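Local coordinates for protein glutamine cyclotransferase (Xanthomonas campestris, PDB 3MBR) that probably catalyses the cyclisation of N-terminal glutamine residues of peptides to pyroglutamate, and binds a calcium ion in its beta-propeller, at residues E35-T40 with S44-D49; F88-D91 with T96-A99; L218-K223 with M227-R232. The protein carries 1 engineered substitution. All coordinates share one frame; numbering follows the deposited sequence.

All three contacts are antiparallel hairpins in different blades of the propeller. Contacts 1 and 3 are buried. Each pairs the second and third strands of its blade, counted outward from the central calcium ion. Contact 2 pairs the third and outermost strands and is partly exposed. Contact 1 is rich in hydroxyl, carboxylate and guanidinium groups, with two bridging waters. Contact 3 is mostly apolar between its strands, with one side-chain to backbone bond, and a salt bridge and water at one end. Contact 2 has a bulge, and an acid and an arginine side by side without a salt bridge. Contact 1 touches both others: Val45 meets Tyr90, and Glu35 meets Thr221. Contacts 2 and 3 do not touch.

Contact 1 (E35-T40 with S44-D49); sequences ESTGET and SVRKVD
Thr37 and Ser44 face each other as a hydrogen-bonded pair, with a backbone bond each way, and their hydroxyls also meet. Ser44 OG donates to Thr37 OG1 at 2.6 Å. Both oxygens sit between their own backbone N and carbonyl carbon (chi1 62° for Thr37, 78° for Ser44), which turns them toward each other. Thr37 CG2 lies over one face of the Arg46 guanidinium, 3.6 Å from Arg46 NE, the side chains crossing at about a right angle. Glu35 and Arg46 pair likewise: Glu35 N reaches Arg46 O at 2.9 Å, and Arg46 N reaches Glu35 O at 2.8 Å. These four residues form the packed, buried part. Glu35 OE1 and Arg46 NH1 do not touch, being 5.1 Å apart; a water spans them. Glu35 OE2 is held by Thr23 and His17, and Arg46 by Asp18 and Thr20. On the Ser36 face a second water donates to Ser36 OG, Thr37 O and Ser44 O; Ser36 OG also bonds Ala68 O. By contrast, 38-40 leaves its partner: Glu39 and Thr40 are exposed, and Thr40 is poorly ordered. The hairpin joins the second and third strands of a four-stranded propeller blade, with Glu35 near the calcium ligand Leu26.

Contact 2 (F88-D91 with T96-A99); sequences FVYD and TPRA
Arg98 and Ala99 both face Val89, and Val89 O takes two backbone bonds at once. Arg98 N donates to Val89 O at 2.7 Å, and Ala99 N donates to the same oxygen at 3.1 Å. Both donors lie in its carbonyl plane. The return bond from Val89 N to Ala99 O is 2.8 Å long, but the donor stands 40° above the carbonyl plane. This is a classic beta bulge, and it shifts the register by one residue between Val89 and Tyr90. On the Val89 side the methyl of Ala99 packs against Val89 CB.

Past the bulge, Tyr90 meets Pro97 in a non-hydrogen-bonded pair. Tyr90 CG stands beside its backbone N (chi1 -59°), and the ring comes obliquely against the proline, with Tyr90 CD2 4.0 Å from Pro97 CD. The phenol oxygen bonds Gln79 OE1 on strand 76-81. The hairpin forms the outer half of a four-stranded propeller blade, in which strand 96-102 is the outermost.

At the turn end, Arg98 NH1 clashes with Thr96 OG1 in the model, so the place of the guanidinium is uncertain. As modelled, Asp91 and Arg98 lie side by side and point the same way. Asp91 CB sits over one face of the Arg98 guanidinium, 3.6 Å from Arg98 CZ. The carboxylate plane stacks on it at 29°. No N-H of Arg98 points at Asp91 OD2, which is 4.2 Å from Arg98 NH2, so the two probably attract by charge at a distance, without a salt bridge. The Asp91 carboxylate and the Thr96 hydroxyl both bond Thr94 OG1 in the connecting turn. Asp91 N donates to Thr96 O at 2.9 Å.

Contact 3 (L218-K223 with M227-R232); sequences LFVTGK and MLYEIR
Thr221 OG1 is turned opposite its own backbone N (chi1 -165°), which brings it to Met227 O; it donates there at 2.9 Å, tilted from the carbonyl plane. In Ile231, CG1 lies between the backbone N and the carbonyl carbon (chi1 65°). This lays Ile231 CD1 4.1 Å from Leu218 CD2 and 4.2 Å from Val220 CG1. These residues belong to a beta hairpin in the middle of the propeller blade that the N-terminal strand 9-16 completes from outside. Val220 and Tyr229 exchange two backbone bonds, and Tyr229 N points almost straight at Val220 O (175° at the hydrogen). Val220 CG2 packs on Tyr229 CB. On the other face, Phe219 CD1 meets Leu228 CD2 at 3.7 Å. The same ring runs alongside Glu230, whose CB is 3.8 Å from Phe219 CE1. Both Phe219 and Leu228 touch loop residue Leu50. Leu218 packs on Ile209, a calcium ligand of the innermost strand. Glu230 OE2 bonds Tyr15 OH, while its OE1 uses the anti lone pair for a salt bridge to Arg232 NH1. A water accepts from Leu218 N and Arg232 NH1, and donates to Ile231 O at 2.6 Å.

Contact 1 (E35-T40 with S44-D49)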
loop_
_atom_site.group_PDB
_atom_site.type_symbol
_atom_site.label_atom_id
_atom_site.label_comp_id
_atom_site.label_asym_id
_atom_site.label_seq_id
_atom_site.Cartn_x
_atom_site.Cartn_y
_atom_site.Cartn_z
ATOM N N GLU A 35 4.723 -1.009 8.445
ATOM C CA GLU A 35 4.463 -2.106 7.542
ATOM C C GLU A 35 3.476 -3.106 8.134
ATOM O O GLU A 35 3.694 -3.525 9.298
ATOM C CB GLU A 35 5.775 -2.847 7.270
ATOM C CG GLU A 35 5.670 -3.904 6.183
ATOM C CD GLU A 35 7.053 -4.484 5.834
ATOM O OE1 GLU A 35 8.082 -4.132 6.479
ATOM O OE2 GLU A 35 7.099 -5.293 4.886
ATOM N N SER A 36 2.402 -3.467 7.449
ATOM C CA SER A 36 1.419 -4.476 7.875
ATOM C C SER A 36 1.952 -5.830 7.401
ATOM O O SER A 36 2.483 -5.912 6.271
ATOM C CB SER A 36 0.071 -4.083 6.995
ATOM O OG SER A 36 -0.870 -5.044 7.515
ATOM N N THR A 37 1.873 -6.870 8.181
ATOM C CA THR A 37 2.306 -8.198 7.717
ATOM C C THR A 37 1.168 -9.122 7.981
ATOM O O THR A 37 0.611 -9.107 9.082
ATOM C CB THR A 37 3.655 -8.613 8.319
ATOM O OG1 THR A 37 3.617 -8.717 9.741
ATOM C CG2 THR A 37 4.744 -7.662 7.991
ATOM N N GLY A 38 0.839 -9.971 6.982
ATOM C CA GLY A 38 -0.443 -10.609 6.870
ATOM C C GLY A 38 -0.273 -12.046 7.018
ATOM O O GLY A 38 0.405 -12.673 6.245
ATOM N N GLU A 39 -0.904 -12.570 8.055
ATOM C CA GLU A 39 -1.257 -13.994 8.079
ATOM C C GLU A 39 -2.334 -14.133 9.139
ATOM O O GLU A 39 -2.254 -13.528 10.193
ATOM C CB GLU A 39 -0.070 -14.936 8.358
ATOM C CG GLU A 39 -0.501 -16.395 8.122
ATOM C CD GLU A 39 0.643 -17.382 7.954
ATOM O OE1 GLU A 39 0.359 -18.605 8.150
ATOM O OE2 GLU A 39 1.802 -16.950 7.620
ATOM N N THR A 40 -3.350 -14.930 8.877
ATOM C CA THR A 40 -4.393 -15.011 9.882
ATOM C C THR A 40 -3.771 -15.630 11.152
ATOM O O THR A 40 -4.138 -15.245 12.259
ATOM C CB THR A 40 -5.735 -15.587 9.311
ATOM O OG1 THR A 40 -6.384 -16.413 10.281
ATOM C CG2 THR A 40 -5.523 -16.378 8.004
ATOM N N SER A 44 0.732 -8.604 12.095
ATOM C CA SER A 44 1.328 -7.544 12.885
ATOM C C SER A 44 1.342 -6.247 12.150
ATOM O O SER A 44 1.220 -6.176 10.914
ATOM C CB SER A 44 2.830 -7.904 13.211
ATOM O OG SER A 44 3.765 -7.700 12.177
ATOM N N VAL A 45 1.570 -5.182 12.891
ATOM C CA VAL A 45 1.932 -3.870 12.329
ATOM C C VAL A 45 3.293 -3.529 12.892
ATOM O O VAL A 45 3.485 -3.592 14.123
ATOM C CB VAL A 45 0.932 -2.821 12.776
ATOM C CG1 VAL A 45 1.295 -1.467 12.233
ATOM C CG2 VAL A 45 -0.480 -3.190 12.196
ATOM N N ARG A 46 4.229 -3.189 12.034
ATOM C CA ARG A 46 5.641 -3.029 12.464
ATOM C C ARG A 46 6.040 -1.587 12.198
ATOM O O ARG A 46 5.708 -1.046 11.130
ATOM C CB ARG A 46 6.606 -3.860 11.612
ATOM C CG ARG A 46 6.342 -5.382 11.682
ATOM C CD ARG A 46 7.206 -6.047 10.634
ATOM N NE ARG A 46 7.020 -7.478 10.714
ATOM C CZ ARG A 46 7.976 -8.340 10.322
ATOM N NH1 ARG A 46 9.114 -7.882 9.744
ATOM N NH2 ARG A 46 7.781 -9.644 10.467
ATOM N N LYS A 47 6.776 -0.976 13.130
ATOM C CA LYS A 47 7.466 0.278 12.881
ATOM C C LYS A 47 8.914 -0.095 12.602
ATOM O O LYS A 47 9.517 -0.761 13.444
ATOM C CB LYS A 47 7.387 1.180 14.097
ATOM C CG LYS A 47 8.178 2.490 13.902
ATOM C CD LYS A 47 8.106 3.289 15.279
ATOM C CE LYS A 47 8.802 4.543 15.235
ATOM N NZ LYS A 47 8.765 5.142 16.633
ATOM N N VAL A 48 9.428 0.328 11.476
ATOM C CA VAL A 48 10.708 -0.211 10.941
ATOM C C VAL A 48 11.672 0.896 10.637
ATOM O O VAL A 48 11.313 1.941 10.107
ATOM C CB VAL A 48 10.448 -1.111 9.693
ATOM C CG1 VAL A 48 11.747 -1.643 9.091
ATOM C CG2 VAL A 48 9.429 -2.212 9.981
ATOM N N ASP A 49 12.892 0.684 11.054
ATOM C CA ASP A 49 13.997 1.591 10.717
ATOM C C ASP A 49 14.369 1.399 9.236
ATOM O O ASP A 49 14.714 0.312 8.778
ATOM C CB ASP A 49 15.215 1.276 11.602
ATOM C CG ASP A 49 16.349 2.184 11.324
ATOM O OD1 ASP A 49 17.366 1.758 10.733
ATOM O OD2 ASP A 49 16.164 3.394 11.581
HETATM O O HOH W 1 9.758 -5.586 8.163
HETATM O O HOH W 2 -1.169 -6.978 9.800
#

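Contact 2 (F88-D91 with T96-A99)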
loop_
_atom_site.group_PDB
_atom_site.type_symbol
_atom_site.label_atom_id
_atom_site.label_comp_id
_atom_site.label_asym_id
_atom_site.label_seq_id
_atom_site.Cartn_x
_atom_site.Cartn_y
_atom_site.Cartn_z
ATOM N N PHE A 88 -9.383 -1.521 12.207
ATOM C CA PHE A 88 -8.888 -1.082 13.511
ATOM C C PHE A 88 -8.219 0.260 13.421
ATOM O O PHE A 88 -7.634 0.614 12.363
ATOM C CB PHE A 88 -7.881 -2.140 13.984
ATOM C CG PHE A 88 -8.611 -3.527 14.174
ATOM C CD1 PHE A 88 -8.353 -4.601 13.358
ATOM C CD2 PHE A 88 -9.671 -3.608 15.055
ATOM C CE1 PHE A 88 -8.984 -5.861 13.545
ATOM C CE2 PHE A 88 -10.413 -4.845 15.213
ATOM C CZ PHE A 88 -10.072 -5.928 14.402
ATOM N N VAL A 89 -8.319 0.983 14.495
ATOM C CA VAL A 89 -7.588 2.243 14.576
ATOM C C VAL A 89 -6.683 2.126 15.773
ATOM O O VAL A 89 -7.188 1.818 16.869
ATOM C CB VAL A 89 -8.564 3.475 14.756
ATOM C CG1 VAL A 89 -7.788 4.770 14.937
ATOM C CG2 VAL A 89 -9.651 3.539 13.630
ATOM N N TYR A 90 -5.391 2.386 15.577
ATOM C CA TYR A 90 -4.412 2.347 16.646
ATOM C C TYR A 90 -3.967 3.761 16.963
ATOM O O TYR A 90 -3.924 4.590 16.060
ATOM C CB TYR A 90 -3.128 1.564 16.192
ATOM C CG TYR A 90 -3.349 0.147 15.769
ATOM C CD1 TYR A 90 -3.763 -0.146 14.498
ATOM C CD2 TYR A 90 -3.125 -0.912 16.637
ATOM C CE1 TYR A 90 -3.953 -1.446 14.069
ATOM C CE2 TYR A 90 -3.337 -2.287 16.223
ATOM C CZ TYR A 90 -3.740 -2.529 14.909
ATOM O OH TYR A 90 -3.937 -3.813 14.374
ATOM N N ASP A 91 -3.571 4.004 18.216
ATOM C CA ASP A 91 -2.765 5.211 18.477
ATOM C C ASP A 91 -1.410 4.946 17.823
ATOM O O ASP A 91 -0.772 3.911 18.073
ATOM C CB ASP A 91 -2.596 5.347 19.981
ATOM C CG ASP A 91 -1.690 6.481 20.375
ATOM O OD1 ASP A 91 -2.136 7.647 20.219
ATOM O OD2 ASP A 91 -0.583 6.213 20.926
ATOM N N THR A 96 -1.184 0.878 19.998
ATOM C CA THR A 96 -2.162 0.153 20.775
ATOM C C THR A 96 -3.532 0.418 20.126
ATOM O O THR A 96 -3.826 1.537 19.676
ATOM C CB THR A 96 -2.130 0.587 22.226
ATOM O OG1 THR A 96 -2.232 1.983 22.293
ATOM C CG2 THR A 96 -0.841 0.222 22.880
ATOM N N PRO A 97 -4.348 -0.603 19.995
ATOM C CA PRO A 97 -5.642 -0.423 19.397
ATOM C C PRO A 97 -6.567 0.454 20.252
ATOM O O PRO A 97 -6.645 0.353 21.501
ATOM C CB PRO A 97 -6.205 -1.897 19.291
ATOM C CG PRO A 97 -5.426 -2.641 20.350
ATOM C CD PRO A 97 -4.057 -2.010 20.336
ATOM N N ARG A 98 -7.265 1.336 19.546
ATOM C CA ARG A 98 -8.151 2.320 20.201
ATOM C C ARG A 98 -9.575 2.293 19.773
ATOM O O ARG A 98 -10.450 2.689 20.524
ATOM C CB ARG A 98 -7.655 3.731 19.865
ATOM C CG ARG A 98 -6.328 4.044 20.512
ATOM C CD ARG A 98 -6.328 3.648 21.990
ATOM N NE ARG A 98 -5.490 4.541 22.785
ATOM C CZ ARG A 98 -4.221 4.289 23.056
ATOM N NH1 ARG A 98 -3.698 3.178 22.587
ATOM N NH2 ARG A 98 -3.474 5.127 23.769
ATOM N N ALA A 99 -9.791 1.789 18.581
ATOM C CA ALA A 99 -11.119 1.723 18.036
ATOM C C ALA A 99 -11.251 0.679 16.980
ATOM O O ALA A 99 -10.258 0.183 16.408
ATOM C CB ALA A 99 -11.569 3.111 17.489
#

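Contact 3 (L218-K223 with M227-R232)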
loop_
_atom_site.group_PDB
_atom_site.type_symbol
_atom_site.label_atom_id
_atom_site.label_comp_id
_atom_site.label_asym_id
_atom_site.label_seq_id
_atom_site.Cartn_x
_atom_site.Cartn_y
_atom_site.Cartn_z
ATOM N N LEU A 218 10.335 7.620 -2.915
ATOM C CA LEU A 218 9.336 6.589 -3.147
ATOM C C LEU A 218 9.968 5.242 -2.836
ATOM O O LEU A 218 11.030 4.925 -3.413
ATOM C CB LEU A 218 8.873 6.675 -4.599
ATOM C CG LEU A 218 7.744 5.687 -4.929
ATOM C CD1 LEU A 218 6.534 5.917 -4.094
ATOM C CD2 LEU A 218 7.401 5.833 -6.445
ATOM N N PHE A 219 9.358 4.420 -1.954
ATOM C CA PHE A 219 9.917 3.129 -1.594
ATOM C C PHE A 219 8.943 2.004 -1.988
ATOM O O PHE A 219 7.722 2.143 -1.836
ATOM C CB PHE A 219 10.053 3.072 -0.060
ATOM C CG PHE A 219 10.968 4.151 0.497
ATOM C CD1 PHE A 219 12.355 4.111 0.307
ATOM C CD2 PHE A 219 10.415 5.201 1.207
ATOM C CE1 PHE A 219 13.161 5.102 0.869
ATOM C CE2 PHE A 219 11.214 6.172 1.730
ATOM C CZ PHE A 219 12.576 6.132 1.556
ATOM N N VAL A 220 9.502 0.869 -2.412
ATOM C CA VAL A 220 8.687 -0.282 -2.704
ATOM C C VAL A 220 9.283 -1.560 -2.087
ATOM O O VAL A 220 10.533 -1.720 -2.070
ATOM C CB VAL A 220 8.462 -0.505 -4.237
ATOM C CG1 VAL A 220 7.780 0.679 -4.855
ATOM C CG2 VAL A 220 9.728 -0.731 -4.981
ATOM N N THR A 221 8.450 -2.447 -1.600
ATOM C CA THR A 221 8.921 -3.765 -1.202
ATOM C C THR A 221 7.770 -4.748 -1.321
ATOM O O THR A 221 6.699 -4.402 -1.853
ATOM C CB THR A 221 9.512 -3.771 0.220
ATOM O OG1 THR A 221 10.262 -4.996 0.414
ATOM C CG2 THR A 221 8.507 -3.606 1.349
ATOM N N GLY A 222 7.978 -6.003 -0.942
ATOM C CA GLY A 222 6.917 -6.997 -1.085
ATOM C C GLY A 222 7.146 -8.184 -0.192
ATOM O O GLY A 222 8.099 -8.194 0.652
ATOM N N LYS A 223 6.230 -9.142 -0.297
ATOM C CA LYS A 223 6.183 -10.246 0.641
ATOM C C LYS A 223 7.457 -11.026 0.591
ATOM O O LYS A 223 7.865 -11.552 -0.441
ATOM C CB LYS A 223 5.015 -11.194 0.314
ATOM C CG LYS A 223 3.650 -10.464 0.442
ATOM C CD LYS A 223 2.509 -11.525 0.362
ATOM C CE LYS A 223 1.166 -10.856 0.429
ATOM N NZ LYS A 223 0.840 -10.273 1.644
ATOM N N MET A 227 14.953 -7.068 0.060
ATOM C CA MET A 227 15.289 -5.662 -0.029
ATOM C C MET A 227 14.043 -4.822 -0.178
ATOM O O MET A 227 12.983 -5.279 -0.571
ATOM C CB MET A 227 16.173 -5.384 -1.261
ATOM C CG MET A 227 17.580 -6.062 -1.159
ATOM S SD MET A 227 18.676 -5.737 -2.479
ATOM C CE MET A 227 18.220 -7.103 -3.588
ATOM N N LEU A 228 14.236 -3.585 0.199
ATOM C CA LEU A 228 13.295 -2.503 -0.010
ATOM C C LEU A 228 14.013 -1.512 -0.921
ATOM O O LEU A 228 15.191 -1.202 -0.665
ATOM C CB LEU A 228 12.821 -1.920 1.348
ATOM C CG LEU A 228 11.963 -0.638 1.316
ATOM C CD1 LEU A 228 10.950 -0.672 2.350
ATOM C CD2 LEU A 228 12.877 0.562 1.370
ATOM N N TYR A 229 13.335 -1.017 -1.927
ATOM C CA TYR A 229 14.004 -0.132 -2.928
ATOM C C TYR A 229 13.476 1.265 -2.873
ATOM O O TYR A 229 12.278 1.481 -2.825
ATOM C CB TYR A 229 13.729 -0.619 -4.335
ATOM C CG TYR A 229 14.269 -2.011 -4.587
ATOM C CD1 TYR A 229 13.460 -3.140 -4.360
ATOM C CD2 TYR A 229 15.533 -2.208 -5.063
ATOM C CE1 TYR A 229 13.925 -4.408 -4.590
ATOM C CE2 TYR A 229 15.997 -3.496 -5.323
ATOM C CZ TYR A 229 15.207 -4.599 -5.020
ATOM O OH TYR A 229 15.665 -5.857 -5.313
ATOM N N GLU A 230 14.373 2.247 -2.874
ATOM C CA GLU A 230 13.983 3.644 -3.157
ATOM C C GLU A 230 14.133 3.792 -4.658
ATOM O O GLU A 230 15.190 3.514 -5.207
ATOM C CB GLU A 230 14.951 4.615 -2.418
ATOM C CG GLU A 230 14.626 6.074 -2.678
ATOM C CD GLU A 230 15.544 7.013 -1.921
ATOM O OE1 GLU A 230 15.536 8.200 -2.278
ATOM O OE2 GLU A 230 16.240 6.559 -0.984
ATOM N N ILE A 231 13.081 4.260 -5.304
ATOM C CA ILE A 231 13.071 4.418 -6.774
ATOM C C ILE A 231 12.678 5.874 -7.138
ATOM O O ILE A 231 11.910 6.500 -6.423
ATOM C CB ILE A 231 12.132 3.419 -7.415
ATOM C CG1 ILE A 231 10.705 3.644 -7.029
ATOM C CG2 ILE A 231 12.538 1.952 -7.173
ATOM C CD1 ILE A 231 9.730 2.786 -7.876
ATOM N N ARG A 232 13.269 6.347 -8.230
ATOM C CA ARG A 232 12.927 7.668 -8.707
ATOM C C ARG A 232 12.251 7.508 -10.090
ATOM O O ARG A 232 12.827 6.863 -10.962
ATOM C CB ARG A 232 14.202 8.529 -8.789
ATOM C CG ARG A 232 13.911 10.079 -8.985
ATOM C CD ARG A 232 13.791 10.684 -7.556
ATOM N NE ARG A 232 15.076 10.750 -6.831
ATOM C CZ ARG A 232 15.405 10.268 -5.578
ATOM N NH1 ARG A 232 14.548 9.556 -4.633
ATOM N NH2 ARG A 232 16.711 10.579 -5.307
HETATM O O HOH W 3 11.975 8.704 -5.107
#